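Local coordinates for glyoxalase family protein (Listeria monocytogenes, PDB 2P7Q), which catalyses the manganese-dependent hydration of the antibiotic fosfomycin, opening its epoxide ring and thereby giving the bacterium resistance to the drug, at residues I8-K13 with N68-Q73; T19-N24 with I107-F112. The protein carries 1 engineered substitution. All blocks are in the same frame, centred on the assembly; numbering follows the deposited sequence.

Contact 1: residues I8-K13 with N68-Q73; sequences ITLIVK and NHIAFQ. With MN (manganese (II) ion), chain G; GG6 ([(1S,2S)-1,2-dihydroxypropyl]phosphonic acid), chain J.
I8 and L10 of strand 4-12 meet I70 of strand 69-73 between the two sheets of a vicinal oxygen chelate (glyoxalase) fold, built from paired beta-alpha-beta-beta-beta modules. The strands are not hydrogen-bonded neighbours: the closest pair of CA atoms, I8 and I70, is 9.4 Å apart, and the space is bridged by side chains alone.

The apolar part is small. I8 and I70 reach toward each other tip to tip, with I70 CD1 3.7 Å from I8 CG2 and 4.1 Å from I8 CD1. I70 has CG1 anti to its carbonyl carbon (chi1 -51°) and CD1 anti to CA (chi2 -176°), which carries CD1 out to face both branch ends of I8. CG2 of I70 adds a second touch on I8 CD1 at 4.1 Å. L10 joins more loosely, its CD2 lying 4.5 Å from I70 CD1, and also packs on F117 of strand 116-120.

Polar groups on the same strands serve two different active sites. H69 gives NE2 to one manganese at 2.4 Å; E118 of the same chain and H7 of the second subunit bind that ion too. A hydrogen bond from H69 ND1 to the carbonyl oxygen of Y67 should help fix the rotation of the imidazole. T9 faces the other site, where Y108 of the second subunit also binds the diol product. Alternation along each strand thus sends I8, L10 and I70 into the interior and T9 and H69 toward ligands. The strands also pair antiparallel with the second subunit, so both pockets are shared between chains. At that other site, T9 OG1 donates a hydrogen bond to phosphonate oxygen O5 of the product, 2.6 Å away.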
loop_
_atom_site.group_PDB
_atom_site.type_symbol
_atom_site.label_atom_id
_atom_site.label_comp_id
_atom_site.label_asym_id
_atom_site.label_seq_id
_atom_site.Cartn_x
_atom_site.Cartn_y
_atom_site.Cartn_z
ATOM N N ILE A 8 3.163 6.235 -0.389
ATOM C CA ILE A 8 2.114 5.567 -1.148
ATOM C C ILE A 8 1.292 6.667 -1.809
ATOM O O ILE A 8 0.779 7.560 -1.137
ATOM C CB ILE A 8 1.216 4.725 -0.219
ATOM C CG1 ILE A 8 2.071 3.673 0.495
ATOM C CG2 ILE A 8 0.104 4.080 -1.012
ATOM C CD1 ILE A 8 1.307 2.747 1.415
ATOM N N THR A 9 1.181 6.614 -3.127
ATOM C CA THR A 9 0.446 7.630 -3.857
ATOM C C THR A 9 -0.859 7.103 -4.415
ATOM O O THR A 9 -0.865 6.180 -5.219
ATOM C CB THR A 9 1.284 8.176 -5.037
ATOM O OG1 THR A 9 2.449 8.836 -4.536
ATOM C CG2 THR A 9 0.477 9.146 -5.875
ATOM N N LEU A 10 -1.969 7.695 -3.992
ATOM C CA LEU A 10 -3.268 7.284 -4.502
ATOM C C LEU A 10 -3.776 8.339 -5.471
ATOM O O LEU A 10 -3.423 9.510 -5.374
ATOM C CB LEU A 10 -4.261 7.103 -3.364
ATOM C CG LEU A 10 -3.840 6.060 -2.333
ATOM C CD1 LEU A 10 -4.931 5.921 -1.278
ATOM C CD2 LEU A 10 -3.572 4.719 -3.036
ATOM N N ILE A 11 -4.598 7.911 -6.414
ATOM C CA ILE A 11 -5.157 8.808 -7.408
ATOM C C ILE A 11 -6.656 8.909 -7.146
ATOM O O ILE A 11 -7.337 7.892 -6.999
ATOM C CB ILE A 11 -4.911 8.258 -8.818
ATOM C CG1 ILE A 11 -3.419 7.949 -8.990
ATOM C CG2 ILE A 11 -5.390 9.259 -9.862
ATOM C CD1 ILE A 11 -2.496 9.131 -8.737
ATOM N N VAL A 12 -7.162 10.136 -7.082
ATOM C CA VAL A 12 -8.579 10.379 -6.801
ATOM C C VAL A 12 -9.189 11.428 -7.736
ATOM O O VAL A 12 -8.507 12.343 -8.192
ATOM C CB VAL A 12 -8.751 10.852 -5.352
ATOM C CG1 VAL A 12 -8.449 9.720 -4.390
ATOM C CG2 VAL A 12 -7.803 12.011 -5.085
ATOM N N LYS A 13 -10.483 11.290 -8.001
ATOM C CA LYS A 13 -11.208 12.199 -8.891
ATOM C C LYS A 13 -11.417 13.574 -8.254
ATOM O O LYS A 13 -11.216 14.612 -8.902
ATOM C CB LYS A 13 -12.572 11.600 -9.260
ATOM C CG LYS A 13 -13.611 11.745 -8.168
ATOM C CD LYS A 13 -14.919 11.043 -8.493
ATOM C CE LYS A 13 -14.846 9.545 -8.230
ATOM N NZ LYS A 13 -16.162 9.054 -7.730
ATOM N N ASN A 68 -6.688 -5.888 -3.420
ATOM C CA ASN A 68 -5.429 -5.231 -3.105
ATOM C C ASN A 68 -5.806 -4.192 -2.061
ATOM O O ASN A 68 -6.770 -3.443 -2.249
ATOM C CB ASN A 68 -4.852 -4.520 -4.335
ATOM C CG ASN A 68 -4.326 -5.489 -5.387
ATOM O OD1 ASN A 68 -3.199 -5.993 -5.287
ATOM N ND2 ASN A 68 -5.148 -5.759 -6.399
ATOM N N HIS A 69 -5.072 -4.149 -0.955
ATOM C CA HIS A 69 -5.371 -3.173 0.087
ATOM C C HIS A 69 -4.191 -2.747 0.949
ATOM O O HIS A 69 -3.130 -3.382 0.959
ATOM C CB HIS A 69 -6.501 -3.671 1.003
ATOM C CG HIS A 69 -6.204 -4.954 1.719
ATOM N ND1 HIS A 69 -6.457 -6.191 1.168
ATOM C CD2 HIS A 69 -5.717 -5.192 2.960
ATOM C CE1 HIS A 69 -6.144 -7.133 2.038
ATOM N NE2 HIS A 69 -5.694 -6.554 3.134
ATOM N N ILE A 70 -4.393 -1.641 1.657
ATOM C CA ILE A 70 -3.398 -1.097 2.559
ATOM C C ILE A 70 -4.039 -1.307 3.915
ATOM O O ILE A 70 -5.250 -1.160 4.056
ATOM C CB ILE A 70 -3.175 0.390 2.294
ATOM C CG1 ILE A 70 -2.911 0.600 0.804
ATOM C CG2 ILE A 70 -1.982 0.891 3.090
ATOM C CD1 ILE A 70 -2.585 2.034 0.429
ATOM N N ALA A 71 -3.244 -1.670 4.910
ATOM C CA ALA A 71 -3.792 -1.932 6.231
ATOM C C ALA A 71 -3.062 -1.195 7.323
ATOM O O ALA A 71 -1.835 -1.249 7.397
ATOM C CB ALA A 71 -3.758 -3.415 6.514
ATOM N N PHE A 72 -3.823 -0.510 8.170
ATOM C CA PHE A 72 -3.251 0.231 9.279
ATOM C C PHE A 72 -3.500 -0.537 10.553
ATOM O O PHE A 72 -4.457 -1.315 10.652
ATOM C CB PHE A 72 -3.866 1.629 9.378
ATOM C CG PHE A 72 -3.525 2.503 8.222
ATOM C CD1 PHE A 72 -4.261 2.440 7.042
ATOM C CD2 PHE A 72 -2.419 3.340 8.275
ATOM C CE1 PHE A 72 -3.892 3.201 5.918
ATOM C CE2 PHE A 72 -2.040 4.106 7.160
ATOM C CZ PHE A 72 -2.780 4.030 5.982
ATOM N N GLN A 73 -2.630 -0.299 11.528
ATOM C CA GLN A 73 -2.683 -0.965 12.819
ATOM C C GLN A 73 -3.542 -0.236 13.841
ATOM O O GLN A 73 -3.431 0.975 14.012
ATOM C CB GLN A 73 -1.255 -1.098 13.365
ATOM C CG GLN A 73 -1.133 -1.830 14.677
ATOM C CD GLN A 73 -1.375 -3.304 14.524
ATOM O OE1 GLN A 73 -0.636 -3.994 13.814
ATOM N NE2 GLN A 73 -2.416 -3.807 15.182
HETATM MN MN MN G . -5.223 -7.511 5.236
HETATM O O1 GG6 J . 7.209 9.578 -6.373
HETATM C C2 GG6 J . 7.431 10.998 -6.429
HETATM C C3 GG6 J . 8.638 11.296 -7.375
HETATM C C1 GG6 J . 6.164 11.759 -6.957
HETATM O O2 GG6 J . 5.785 11.414 -8.302
HETATM P P GG6 J . 4.727 11.524 -5.921
HETATM O O3 GG6 J . 5.116 11.863 -4.426
HETATM O O4 GG6 J . 3.715 12.444 -6.373
HETATM O O5 GG6 J . 4.172 10.058 -6.008
#

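Contact 2: residues T19-N24 with I107-F112; sequences TAFLQN and IYFYDF. With GG6 ([(1S,2S)-1,2-dihydroxypropyl]phosphonic acid), chain H.
F21 of helix 15-26 lays its ring against Y110 and D111, next to strand 106-110, a helix-on-sheet packing within the glyoxalase fold. CG of F21 stands anti to the backbone N (chi1 168°), which carries the ring off the helix onto the backbone of Y110 and D111. One face of the ring receives D111 CA in a CH-pi contact, 3.9 Å from the centroid and 30° off the normal. D111 CB comes down beside it, 3.3 Å from F21 CE2, while the carboxylate leads away and OD2 accepts a hydrogen bond from the backbone N of H115.

F109 meets the same ring differently: F21 CZ comes to the edge of the F109 ring, in its plane, 3.9 Å from CE1. F112 slides past F21 in the opposite direction, its CE1 touching F21 CB at 3.7 Å. The two rings form an oblique pair, planes inclined at 61° and centroids 5.4 Å apart. K17, one turn earlier on the helix, makes a cation-pi contact with F112. On the same strand, between I107 and F109, Y108 points to the active site, where its OH donates a hydrogen bond to product oxygen O1 at 2.7 Å.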
loop_
_atom_site.group_PDB
_atom_site.type_symbol
_atom_site.label_atom_id
_atom_site.label_comp_id
_atom_site.label_asym_id
_atom_site.label_seq_id
_atom_site.Cartn_x
_atom_site.Cartn_y
_atom_site.Cartn_z
ATOM N N THR A 19 -9.634 14.429 0.786
ATOM C CA THR A 19 -8.874 14.987 1.909
ATOM C C THR A 19 -9.600 14.908 3.253
ATOM O O THR A 19 -9.005 14.542 4.269
ATOM C CB THR A 19 -8.487 16.458 1.656
ATOM O OG1 THR A 19 -7.588 16.533 0.545
ATOM C CG2 THR A 19 -7.808 17.046 2.879
ATOM N N ALA A 20 -10.886 15.251 3.246
ATOM C CA ALA A 20 -11.703 15.236 4.455
ATOM C C ALA A 20 -11.884 13.805 4.942
ATOM O O ALA A 20 -11.986 13.540 6.144
ATOM C CB ALA A 20 -13.061 15.879 4.167
ATOM N N PHE A 21 -11.936 12.886 3.988
ATOM C CA PHE A 21 -12.075 11.463 4.277
ATOM C C PHE A 21 -10.865 11.001 5.100
ATOM O O PHE A 21 -11.016 10.287 6.088
ATOM C CB PHE A 21 -12.149 10.701 2.943
ATOM C CG PHE A 21 -12.014 9.201 3.068
ATOM C CD1 PHE A 21 -13.091 8.416 3.467
ATOM C CD2 PHE A 21 -10.819 8.572 2.733
ATOM C CE1 PHE A 21 -12.983 7.015 3.523
ATOM C CE2 PHE A 21 -10.704 7.174 2.788
ATOM C CZ PHE A 21 -11.794 6.398 3.183
ATOM N N LEU A 22 -9.675 11.431 4.690
ATOM C CA LEU A 22 -8.428 11.060 5.353
ATOM C C LEU A 22 -8.239 11.720 6.707
ATOM O O LEU A 22 -7.773 11.087 7.657
ATOM C CB LEU A 22 -7.228 11.412 4.466
ATOM C CG LEU A 22 -7.034 10.653 3.152
ATOM C CD1 LEU A 22 -5.907 11.275 2.372
ATOM C CD2 LEU A 22 -6.729 9.192 3.442
ATOM N N GLN A 23 -8.588 13.000 6.797
ATOM C CA GLN A 23 -8.438 13.726 8.046
ATOM C C GLN A 23 -9.459 13.270 9.083
ATOM O O GLN A 23 -9.148 13.193 10.275
ATOM C CB GLN A 23 -8.570 15.223 7.792
ATOM C CG GLN A 23 -7.673 15.707 6.669
ATOM C CD GLN A 23 -7.856 17.171 6.355
ATOM O OE1 GLN A 23 -8.974 17.682 6.361
ATOM N NE2 GLN A 23 -6.755 17.855 6.056
ATOM N N ASN A 24 -10.672 12.955 8.643
ATOM C CA ASN A 24 -11.695 12.519 9.589
ATOM C C ASN A 24 -11.389 11.144 10.167
ATOM O O ASN A 24 -11.292 10.974 11.379
ATOM C CB ASN A 24 -13.086 12.480 8.934
ATOM C CG ASN A 24 -13.728 13.849 8.818
ATOM O OD1 ASN A 24 -13.267 14.821 9.412
ATOM N ND2 ASN A 24 -14.810 13.926 8.058
ATOM N N ILE A 107 -11.475 -4.258 9.964
ATOM C CA ILE A 107 -12.542 -3.421 9.409
ATOM C C ILE A 107 -12.101 -3.073 7.992
ATOM O O ILE A 107 -11.030 -2.499 7.792
ATOM C CB ILE A 107 -12.723 -2.072 10.161
ATOM C CG1 ILE A 107 -13.117 -2.297 11.616
ATOM C CG2 ILE A 107 -13.801 -1.245 9.485
ATOM C CD1 ILE A 107 -13.087 -1.009 12.437
ATOM N N TYR A 108 -12.910 -3.430 7.004
ATOM C CA TYR A 108 -12.570 -3.114 5.619
ATOM C C TYR A 108 -13.557 -2.076 5.110
ATOM O O TYR A 108 -14.719 -2.071 5.515
ATOM C CB TYR A 108 -12.617 -4.376 4.748
ATOM C CG TYR A 108 -11.357 -5.229 4.814
ATOM C CD1 TYR A 108 -11.302 -6.399 5.582
ATOM C CD2 TYR A 108 -10.224 -4.876 4.081
ATOM C CE1 TYR A 108 -10.147 -7.196 5.603
ATOM C CE2 TYR A 108 -9.073 -5.662 4.104
ATOM C CZ TYR A 108 -9.039 -6.819 4.860
ATOM O OH TYR A 108 -7.888 -7.588 4.839
ATOM N N PHE A 109 -13.100 -1.201 4.219
ATOM C CA PHE A 109 -13.962 -0.155 3.694
ATOM C C PHE A 109 -13.288 0.593 2.551
ATOM O O PHE A 109 -12.070 0.536 2.403
ATOM C CB PHE A 109 -14.308 0.808 4.829
ATOM C CG PHE A 109 -13.108 1.469 5.454
ATOM C CD1 PHE A 109 -12.614 2.665 4.948
ATOM C CD2 PHE A 109 -12.467 0.891 6.545
ATOM C CE1 PHE A 109 -11.497 3.276 5.516
ATOM C CE2 PHE A 109 -11.351 1.490 7.122
ATOM C CZ PHE A 109 -10.864 2.686 6.605
ATOM N N TYR A 110 -14.066 1.304 1.739
ATOM C CA TYR A 110 -13.462 2.033 0.630
ATOM C C TYR A 110 -13.435 3.538 0.846
ATOM O O TYR A 110 -14.015 4.051 1.792
ATOM C CB TYR A 110 -14.212 1.785 -0.673
ATOM C CG TYR A 110 -14.344 0.346 -1.080
ATOM C CD1 TYR A 110 -15.370 -0.443 -0.572
ATOM C CD2 TYR A 110 -13.446 -0.227 -1.986
ATOM C CE1 TYR A 110 -15.501 -1.758 -0.954
ATOM C CE2 TYR A 110 -13.571 -1.543 -2.372
ATOM C CZ TYR A 110 -14.599 -2.300 -1.854
ATOM O OH TYR A 110 -14.748 -3.600 -2.231
ATOM N N ASP A 111 -12.728 4.235 -0.035
ATOM C CA ASP A 111 -12.700 5.677 0.016
ATOM C C ASP A 111 -13.706 5.970 -1.089
ATOM O O ASP A 111 -14.631 5.177 -1.284
ATOM C CB ASP A 111 -11.316 6.230 -0.326
ATOM C CG ASP A 111 -10.867 5.871 -1.717
ATOM O OD1 ASP A 111 -9.878 6.469 -2.188
ATOM O OD2 ASP A 111 -11.490 4.989 -2.329
ATOM N N PHE A 112 -13.537 7.056 -1.834
ATOM C CA PHE A 112 -14.504 7.363 -2.884
ATOM C C PHE A 112 -14.002 6.952 -4.249
ATOM O O PHE A 112 -14.707 7.114 -5.251
ATOM C CB PHE A 112 -14.822 8.854 -2.891
ATOM C CG PHE A 112 -15.239 9.374 -1.561
ATOM C CD1 PHE A 112 -14.429 10.264 -0.865
ATOM C CD2 PHE A 112 -16.423 8.931 -0.970
ATOM C CE1 PHE A 112 -14.789 10.703 0.405
ATOM C CE2 PHE A 112 -16.796 9.360 0.306
ATOM C CZ PHE A 112 -15.976 10.246 0.995
HETATM O O1 GG6 H . -6.195 -8.731 6.673
HETATM C C2 GG6 H . -5.592 -9.981 7.123
HETATM C C3 GG6 H . -6.402 -10.522 8.358
HETATM C C1 GG6 H . -5.594 -11.064 5.978
HETATM O O2 GG6 H . -6.921 -11.368 5.572
HETATM P P GG6 H . -4.694 -10.538 4.540
HETATM O O3 GG6 H . -3.217 -10.226 4.920
HETATM O O4 GG6 H . -4.745 -11.601 3.577
HETATM O O5 GG6 H . -5.348 -9.239 3.909
#

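The centres of contacts 1 and 2 lie about 10 Å apart, and their segments alternate along the chain: 8-13, 19-24, 68-73, 107-112. Strand 4-12 leads directly into helix 15-26, while strands 69-73 and 106-110 flank strand 116-120 within this chain, and the sheet runs on from 69-73 into the second subunit. Both contacts therefore join the N-terminal part of the chain to this second sheet, contact 1 from a strand and contact 2 from a helix. They touch where H69 NE2 lies 3.0 Å from Y108 OH, beside the manganese. The sheet thus carries interior packing and supplies residues to a metal site completed by the second subunit.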